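Local coordinates for putative sugar ABC transporter, substrate-binding protein (Clostridium phytofermentans, PDB 4WZZ) that binds L-rhamnose and probably serves as the solute-binding component of a sugar ABC transporter, at residues Tyr57-Lys62 against Cys114-Ala119; His138-Asp143 against Arg151-Asn156; Gly179-Leu184 against Leu212-Val217. One frame throughout, in Å; residues are numbered along the deposited sequence.

From the N terminus, contact 1 comes first. It closes a loop of 51 residues between 57-62 and 114-119, which holds two helices and the edge strand 86-90. Contact 2 follows in series and closes a short loop of seven residues between 138-143 and 151-156. Strands 114-117 and 138-142 are neighbours, so the two contacts join side by side in one sheet, and both reach the bound rhamnose. Contact 3 comes later, in a second sheet on the opposite side of the chain's centre. Its centre lies about 33 Å from that of contact 1. No contact nests in or crosses another. The rhamnose lies between the two lobes.

Contact 1: residues Tyr57-Lys62 against Cys114-Ala119; sequences YAIIVK and CIAIAA. With RAM (alpha-L-rhamnopyranose), chain B.
Y57 lays its ring beside C114, with CD2 of Y57 3.5 Å from CB of C114. SG of C114 sits obliquely to that ring, 5.1 Å from its centroid, a sulfur-aromatic contact. The Y57 hydroxyl is bonded elsewhere, to T53. A58 uses both backbone polar atoms: its N donates to O of C114, and its O accepts from N of A116 at 2.8 Å. On the A58 side of the sheet its methyl faces I115. I59 turns to the other side, where its CG1 meets the O and methyl of A116 loosely. I60 repeats the backbone pattern of A58, with its N on O of A116 and its O on N of A118. CG1 of I60 lies anti to the carbonyl carbon (chi1 -61°). From there CD1 of I60 extends to CG2 of I115, 4.0 Å away, while CG2 of I60 runs side by side with I117. After V61 the chain leaves the strand. CG of K62 runs past O of A118, and the side chain then extends fully into the sugar pocket. NZ of K62 donates to O2 of the rhamnose at 2.9 Å and more weakly to O3. NZ also bonds N192, which ties the ammonium to a residue of the other lobe. The two strands are parallel neighbours in the sheet. Strand 86-90 pairs with the far edge of 56-60, and strand 138-142 with that of 114-117. Helices 67-82 and 299-315 pack on the Y57 side, and helix 97-110 on the I60 side.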
# COMPACT_ATOMS: atom_id res chain seq x y z
N TYR A 57 -4.29 19.66 8.23
CA TYR A 57 -3.50 18.52 7.79
C TYR A 57 -3.92 18.13 6.39
O TYR A 57 -5.09 17.84 6.17
CB TYR A 57 -3.74 17.33 8.70
CG TYR A 57 -3.40 17.57 10.14
CD1 TYR A 57 -4.25 18.30 10.97
CD2 TYR A 57 -2.24 17.05 10.68
CE1 TYR A 57 -3.94 18.52 12.28
CE2 TYR A 57 -1.91 17.26 12.00
CZ TYR A 57 -2.76 17.99 12.80
OH TYR A 57 -2.40 18.19 14.12
N ALA A 58 -2.97 18.14 5.45
CA ALA A 58 -3.20 17.68 4.07
C ALA A 58 -2.78 16.24 3.90
O ALA A 58 -1.62 15.89 4.19
CB ALA A 58 -2.41 18.52 3.10
N ILE A 59 -3.67 15.39 3.39
CA ILE A 59 -3.26 14.06 2.98
C ILE A 59 -3.32 14.01 1.47
O ILE A 59 -4.31 14.39 0.86
CB ILE A 59 -4.10 12.92 3.61
CG1 ILE A 59 -3.56 11.56 3.12
CG2 ILE A 59 -5.59 13.14 3.34
CD1 ILE A 59 -4.08 10.37 3.88
N ILE A 60 -2.22 13.57 0.89
CA ILE A 60 -2.09 13.45 -0.55
C ILE A 60 -1.90 11.98 -0.85
O ILE A 60 -0.86 11.40 -0.54
CB ILE A 60 -0.88 14.24 -1.07
CG1 ILE A 60 -1.07 15.72 -0.74
CG2 ILE A 60 -0.78 14.07 -2.57
CD1 ILE A 60 0.18 16.58 -1.00
N VAL A 61 -2.95 11.34 -1.36
CA VAL A 61 -2.86 9.92 -1.64
C VAL A 61 -2.15 9.72 -2.99
O VAL A 61 -1.78 10.67 -3.63
CB VAL A 61 -4.25 9.26 -1.63
CG1 VAL A 61 -4.89 9.39 -0.27
CG2 VAL A 61 -5.16 9.87 -2.68
N LYS A 62 -1.96 8.47 -3.42
CA LYS A 62 -1.27 8.24 -4.68
C LYS A 62 -2.07 8.77 -5.86
O LYS A 62 -1.53 9.37 -6.78
CB LYS A 62 -1.07 6.74 -4.91
CG LYS A 62 0.06 6.06 -4.20
CD LYS A 62 0.28 4.67 -4.86
CE LYS A 62 1.43 3.94 -4.27
NZ LYS A 62 1.54 2.59 -4.88
N CYS A 114 0.68 20.41 8.17
CA CYS A 114 1.23 19.06 8.03
C CYS A 114 0.80 18.49 6.70
O CYS A 114 -0.31 18.74 6.23
CB CYS A 114 0.71 18.21 9.18
SG CYS A 114 1.28 16.50 9.16
N ILE A 115 1.72 17.76 6.06
CA ILE A 115 1.42 17.00 4.85
C ILE A 115 1.73 15.53 5.12
O ILE A 115 2.81 15.19 5.60
CB ILE A 115 2.26 17.51 3.66
CG1 ILE A 115 1.79 18.90 3.25
CG2 ILE A 115 2.19 16.55 2.45
CD1 ILE A 115 2.63 19.53 2.18
N ALA A 116 0.77 14.67 4.82
CA ALA A 116 0.97 13.23 4.88
C ALA A 116 0.86 12.74 3.45
O ALA A 116 -0.15 12.97 2.81
CB ALA A 116 -0.11 12.57 5.75
N ILE A 117 1.89 12.08 2.95
CA ILE A 117 1.92 11.72 1.54
C ILE A 117 2.27 10.26 1.26
O ILE A 117 3.16 9.69 1.88
CB ILE A 117 2.83 12.67 0.78
CG1 ILE A 117 2.77 12.37 -0.72
CG2 ILE A 117 4.26 12.63 1.33
CD1 ILE A 117 3.13 13.56 -1.59
N ALA A 118 1.52 9.67 0.33
CA ALA A 118 1.77 8.33 -0.19
C ALA A 118 2.44 8.50 -1.54
O ALA A 118 1.80 8.86 -2.53
CB ALA A 118 0.47 7.57 -0.34
N ALA A 119 3.76 8.28 -1.56
CA ALA A 119 4.59 8.71 -2.67
C ALA A 119 4.44 7.91 -3.93
O ALA A 119 4.44 6.68 -3.91
CB ALA A 119 6.08 8.68 -2.24
C1 RAM B . -2.97 0.15 -4.30
C2 RAM B . -1.96 1.26 -4.05
C3 RAM B . -1.45 1.27 -2.61
C4 RAM B . -1.04 -0.13 -2.16
C5 RAM B . -2.15 -1.13 -2.45
C6 RAM B . -1.73 -2.56 -2.11
O1 RAM B . -4.15 0.46 -3.66
O2 RAM B . -0.92 1.04 -4.95
O3 RAM B . -0.38 2.21 -2.55
O4 RAM B . -0.73 -0.12 -0.78
O5 RAM B . -2.52 -1.10 -3.80

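Contact 2: residues His138-Asp143 against Arg151-Asn156; sequences HVLSLD and RKVFVN. With RAM (alpha-L-rhamnopyranose), chain B.
S141 and F154 are bridge partners in a parallel pairing, with their side chains on the same face of the sheet, and four backbone bonds join the segments. N of K152 donates to O of V139, and N of S141 to O of V153. N of V155 then donates to O of S141 at 2.8 Å, and N of D143 to O of V155 at 3.2 Å. The aromatic contact is made by F154. Its CG is anti to the backbone N (chi1 179°), which lays the ring along the end of strand 138-142. OG of S141 lies at the ring edge, 3.4 Å from CD1 of F154, and CE1 of F154 reaches the peptide between L142 and D143. The hydroxyl of S141 bonds I117 and T146. Apolar contacts fill the other side of the sheet. L140 lies alongside V153, with CD1 of L140 3.9 Å from CG1 of V153, and its CD2 crosses toward V155. CB of L142 meets CB of V155. Among the polar ends, NZ of K152 comes within 3.0 Å of ND1 of H138. A water lies within hydrogen-bonding distance of O of D143 and OD1 of N156 and links the segment ends. The D143 carboxylate takes two sugar hydroxyls: O4 of the rhamnose donates to OD1 of D143, and O3 to OD2 at 2.6 Å. Y68 and Q157 also bond OD1. The chemistry therefore divides by place. Backbone bonds and apolar side chains join the two segments, and D143, held at its backbone N by V155, directs both carboxylate oxygens at the sugar.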
# COMPACT_ATOMS: atom_id res chain seq x y z
N HIS A 138 5.28 20.17 8.68
CA HIS A 138 5.66 18.81 9.04
C HIS A 138 5.32 17.88 7.89
O HIS A 138 4.19 17.85 7.44
CB HIS A 138 4.89 18.35 10.28
CG HIS A 138 5.21 19.14 11.51
ND1 HIS A 138 6.22 18.79 12.37
CD2 HIS A 138 4.65 20.26 12.02
CE1 HIS A 138 6.29 19.67 13.36
NE2 HIS A 138 5.34 20.57 13.17
N VAL A 139 6.30 17.11 7.43
CA VAL A 139 6.02 16.12 6.39
C VAL A 139 6.10 14.70 6.94
O VAL A 139 7.11 14.31 7.53
CB VAL A 139 6.97 16.26 5.19
CG1 VAL A 139 6.64 15.18 4.14
CG2 VAL A 139 6.86 17.64 4.58
N LEU A 140 5.03 13.94 6.73
CA LEU A 140 4.94 12.54 7.12
C LEU A 140 4.60 11.76 5.85
O LEU A 140 4.00 12.31 4.93
CB LEU A 140 3.81 12.39 8.16
CG LEU A 140 3.37 11.01 8.61
CD1 LEU A 140 2.95 11.04 10.06
CD2 LEU A 140 2.23 10.50 7.73
N SER A 141 5.01 10.51 5.78
CA SER A 141 4.67 9.70 4.62
C SER A 141 3.91 8.47 5.12
O SER A 141 4.13 8.04 6.25
CB SER A 141 5.96 9.34 3.89
OG SER A 141 5.74 8.55 2.75
N LEU A 142 3.01 7.95 4.29
CA LEU A 142 2.27 6.72 4.59
C LEU A 142 2.08 5.92 3.31
O LEU A 142 2.10 6.48 2.22
CB LEU A 142 0.90 6.98 5.25
CG LEU A 142 -0.27 7.42 4.36
CD1 LEU A 142 -1.58 7.40 5.13
CD2 LEU A 142 -0.01 8.80 3.78
N ASP A 143 1.87 4.61 3.48
CA ASP A 143 1.47 3.69 2.39
C ASP A 143 2.62 3.42 1.43
O ASP A 143 2.97 2.27 1.17
CB ASP A 143 0.25 4.25 1.65
CG ASP A 143 -0.24 3.33 0.55
OD1 ASP A 143 -0.38 2.12 0.78
OD2 ASP A 143 -0.51 3.86 -0.54
N ARG A 151 11.02 13.39 4.64
CA ARG A 151 9.98 13.09 5.63
C ARG A 151 10.55 13.07 7.05
O ARG A 151 11.76 12.96 7.24
CB ARG A 151 9.37 11.71 5.35
CG ARG A 151 10.30 10.57 5.76
CD ARG A 151 9.73 9.22 5.42
NE ARG A 151 10.43 8.14 6.12
CZ ARG A 151 11.15 7.18 5.54
NH1 ARG A 151 11.35 7.16 4.23
NH2 ARG A 151 11.70 6.23 6.28
N LYS A 152 9.68 13.16 8.04
CA LYS A 152 10.11 12.98 9.42
C LYS A 152 9.90 11.52 9.84
O LYS A 152 10.62 11.02 10.72
CB LYS A 152 9.38 13.95 10.36
CG LYS A 152 9.89 15.37 10.20
CD LYS A 152 9.22 16.29 11.19
CE LYS A 152 10.00 17.56 11.39
NZ LYS A 152 9.15 18.59 12.05
N VAL A 153 8.96 10.83 9.20
CA VAL A 153 8.69 9.43 9.52
C VAL A 153 7.80 8.82 8.44
O VAL A 153 7.08 9.54 7.77
CB VAL A 153 8.00 9.29 10.90
CG1 VAL A 153 6.58 9.89 10.88
CG2 VAL A 153 8.02 7.82 11.36
N PHE A 154 7.88 7.50 8.29
CA PHE A 154 7.02 6.75 7.36
C PHE A 154 6.08 5.85 8.15
O PHE A 154 6.50 5.18 9.10
CB PHE A 154 7.86 5.89 6.41
CG PHE A 154 7.05 5.06 5.45
CD1 PHE A 154 6.16 5.67 4.60
CD2 PHE A 154 7.21 3.68 5.37
CE1 PHE A 154 5.40 4.95 3.70
CE2 PHE A 154 6.45 2.95 4.47
CZ PHE A 154 5.54 3.60 3.64
N VAL A 155 4.82 5.85 7.77
CA VAL A 155 3.84 4.98 8.41
C VAL A 155 3.58 3.85 7.45
O VAL A 155 2.97 4.05 6.39
CB VAL A 155 2.54 5.71 8.79
CG1 VAL A 155 1.59 4.75 9.50
CG2 VAL A 155 2.85 6.89 9.68
N ASN A 156 4.05 2.67 7.83
CA ASN A 156 4.05 1.47 6.95
C ASN A 156 2.95 0.52 7.40
O ASN A 156 2.81 0.22 8.60
CB ASN A 156 5.42 0.77 7.06
CG ASN A 156 5.75 -0.08 5.85
OD1 ASN A 156 4.89 -0.39 5.03
ND2 ASN A 156 7.03 -0.49 5.74
C1 RAM B . -2.97 0.15 -4.30
C2 RAM B . -1.96 1.26 -4.05
C3 RAM B . -1.45 1.27 -2.61
C4 RAM B . -1.04 -0.13 -2.16
C5 RAM B . -2.15 -1.13 -2.45
C6 RAM B . -1.73 -2.56 -2.11
O1 RAM B . -4.15 0.46 -3.66
O2 RAM B . -0.92 1.04 -4.95
O3 RAM B . -0.38 2.21 -2.55
O4 RAM B . -0.73 -0.12 -0.78
O5 RAM B . -2.52 -1.10 -3.80
O HOH W 1 4.85 0.49 2.25

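Contact 3: residues Gly179-Leu184 against Leu212-Val217; sequences GDWAVL and LNLIGV
W181 and L214 pair within two parallel strands whose axes come within 4.6 Å and diverge by 35°, and whose register slips by one residue at a beta bulge between W181 and V183. The backbone bonds follow that slip. N of N213 donates to O of G179, N of W181 to O of N213, and N of I215 to O of W181, the last at 2.8 Å and nearly straight. Beyond the bulge, N of V183 bonds O of G216 instead. I215 turns its side chain toward the first strand at the bulge.

The indole of W181 is the main side-chain feature. Its CG stands between the backbone N and the carbonyl carbon (chi1 64°), and the ring swings across to the second strand. There CD1 of L214 sits over one face, 3.6 Å from the centroid of the six-membered ring of W181 and close to its normal, a CH-pi contact. The same methyl touches CG2 of V183, so L214 bridges two residues of the first strand. CB of L212 adds a contact near NE1 of W181. Farther along, V183 and V217 lie side by side through their CG1 atoms.

On the reverse side, ND2 of N213 donates to OD1 of D180 at 3.2 Å. The donor comes from above the carboxylate plane, and the amide and carboxylate planes are 63° apart. CG1 of I215 packs on CB of A182 at 3.6 Å, and its CG2 rests against CB of D180.

Helix 160-174 packs on the W181 side, and helix 224-237 touches A182 on the other. Strand 212-219 forms one edge of its four-stranded parallel sheet. With helix 191-203 the two strands make a beta-alpha-beta crossover, the repeating element of the alpha/beta lobes of periplasmic binding proteins.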
# COMPACT_ATOMS: atom_id res chain seq x y z
N GLY A 179 6.78 -23.81 -11.23
CA GLY A 179 6.15 -23.18 -12.38
C GLY A 179 6.46 -21.72 -12.53
O GLY A 179 7.11 -21.10 -11.67
N ASP A 180 5.96 -21.16 -13.63
CA ASP A 180 6.19 -19.77 -13.96
C ASP A 180 5.19 -18.88 -13.27
O ASP A 180 4.02 -19.25 -13.07
CB ASP A 180 6.06 -19.57 -15.46
CG ASP A 180 7.13 -20.26 -16.27
OD1 ASP A 180 8.24 -20.52 -15.77
OD2 ASP A 180 6.84 -20.54 -17.44
N TRP A 181 5.64 -17.69 -12.87
CA TRP A 181 4.74 -16.72 -12.30
C TRP A 181 5.20 -15.33 -12.72
O TRP A 181 6.30 -15.15 -13.24
CB TRP A 181 4.65 -16.86 -10.78
CG TRP A 181 5.92 -16.59 -10.03
CD1 TRP A 181 7.02 -17.40 -9.93
CD2 TRP A 181 6.22 -15.42 -9.27
NE1 TRP A 181 7.97 -16.80 -9.15
CE2 TRP A 181 7.50 -15.59 -8.72
CE3 TRP A 181 5.51 -14.25 -8.98
CZ2 TRP A 181 8.11 -14.61 -7.92
CZ3 TRP A 181 6.09 -13.31 -8.17
CH2 TRP A 181 7.39 -13.49 -7.66
N ALA A 182 4.31 -14.36 -12.57
CA ALA A 182 4.59 -13.00 -12.96
C ALA A 182 4.05 -12.02 -11.93
O ALA A 182 3.13 -12.33 -11.19
CB ALA A 182 3.98 -12.69 -14.33
N VAL A 183 4.66 -10.83 -11.88
CA VAL A 183 4.15 -9.75 -11.06
C VAL A 183 3.41 -8.74 -11.93
O VAL A 183 3.93 -8.29 -12.96
CB VAL A 183 5.28 -9.00 -10.37
CG1 VAL A 183 4.73 -7.76 -9.67
CG2 VAL A 183 6.02 -9.95 -9.40
N LEU A 184 2.21 -8.39 -11.51
CA LEU A 184 1.48 -7.26 -12.08
C LEU A 184 1.51 -6.19 -11.00
O LEU A 184 0.82 -6.29 -9.98
CB LEU A 184 0.03 -7.63 -12.40
CG LEU A 184 -0.86 -6.47 -12.83
CD1 LEU A 184 -0.34 -5.88 -14.13
CD2 LEU A 184 -2.32 -6.93 -13.00
N LEU A 212 10.27 -22.45 -8.82
CA LEU A 212 9.47 -21.34 -9.32
C LEU A 212 10.31 -20.51 -10.26
O LEU A 212 11.53 -20.41 -10.08
CB LEU A 212 8.98 -20.47 -8.16
CG LEU A 212 8.05 -21.13 -7.14
CD1 LEU A 212 7.73 -20.17 -6.00
CD2 LEU A 212 6.77 -21.56 -7.83
N ASN A 213 9.69 -19.91 -11.27
CA ASN A 213 10.40 -19.02 -12.18
C ASN A 213 9.62 -17.73 -12.37
O ASN A 213 8.51 -17.75 -12.90
CB ASN A 213 10.63 -19.70 -13.51
CG ASN A 213 11.37 -18.81 -14.50
OD1 ASN A 213 12.50 -18.37 -14.24
ND2 ASN A 213 10.74 -18.53 -15.63
N LEU A 214 10.20 -16.63 -11.92
CA LEU A 214 9.61 -15.31 -12.11
C LEU A 214 9.90 -14.83 -13.53
O LEU A 214 11.06 -14.63 -13.90
CB LEU A 214 10.18 -14.32 -11.09
CG LEU A 214 9.73 -12.87 -11.29
CD1 LEU A 214 8.19 -12.71 -11.31
CD2 LEU A 214 10.33 -12.00 -10.21
N ILE A 215 8.85 -14.68 -14.34
CA ILE A 215 9.04 -14.30 -15.74
C ILE A 215 9.29 -12.82 -15.91
O ILE A 215 9.89 -12.41 -16.90
CB ILE A 215 7.89 -14.75 -16.65
CG1 ILE A 215 6.63 -13.94 -16.38
CG2 ILE A 215 7.64 -16.23 -16.47
CD1 ILE A 215 5.46 -14.37 -17.27
N GLY A 216 8.84 -12.02 -14.96
CA GLY A 216 9.07 -10.60 -15.01
C GLY A 216 8.01 -9.79 -14.32
O GLY A 216 7.05 -10.34 -13.77
N VAL A 217 8.21 -8.48 -14.38
CA VAL A 217 7.34 -7.51 -13.73
C VAL A 217 6.67 -6.64 -14.78
O VAL A 217 7.34 -6.04 -15.65
CB VAL A 217 8.13 -6.59 -12.77
CG1 VAL A 217 7.17 -5.61 -12.08
CG2 VAL A 217 8.90 -7.42 -11.75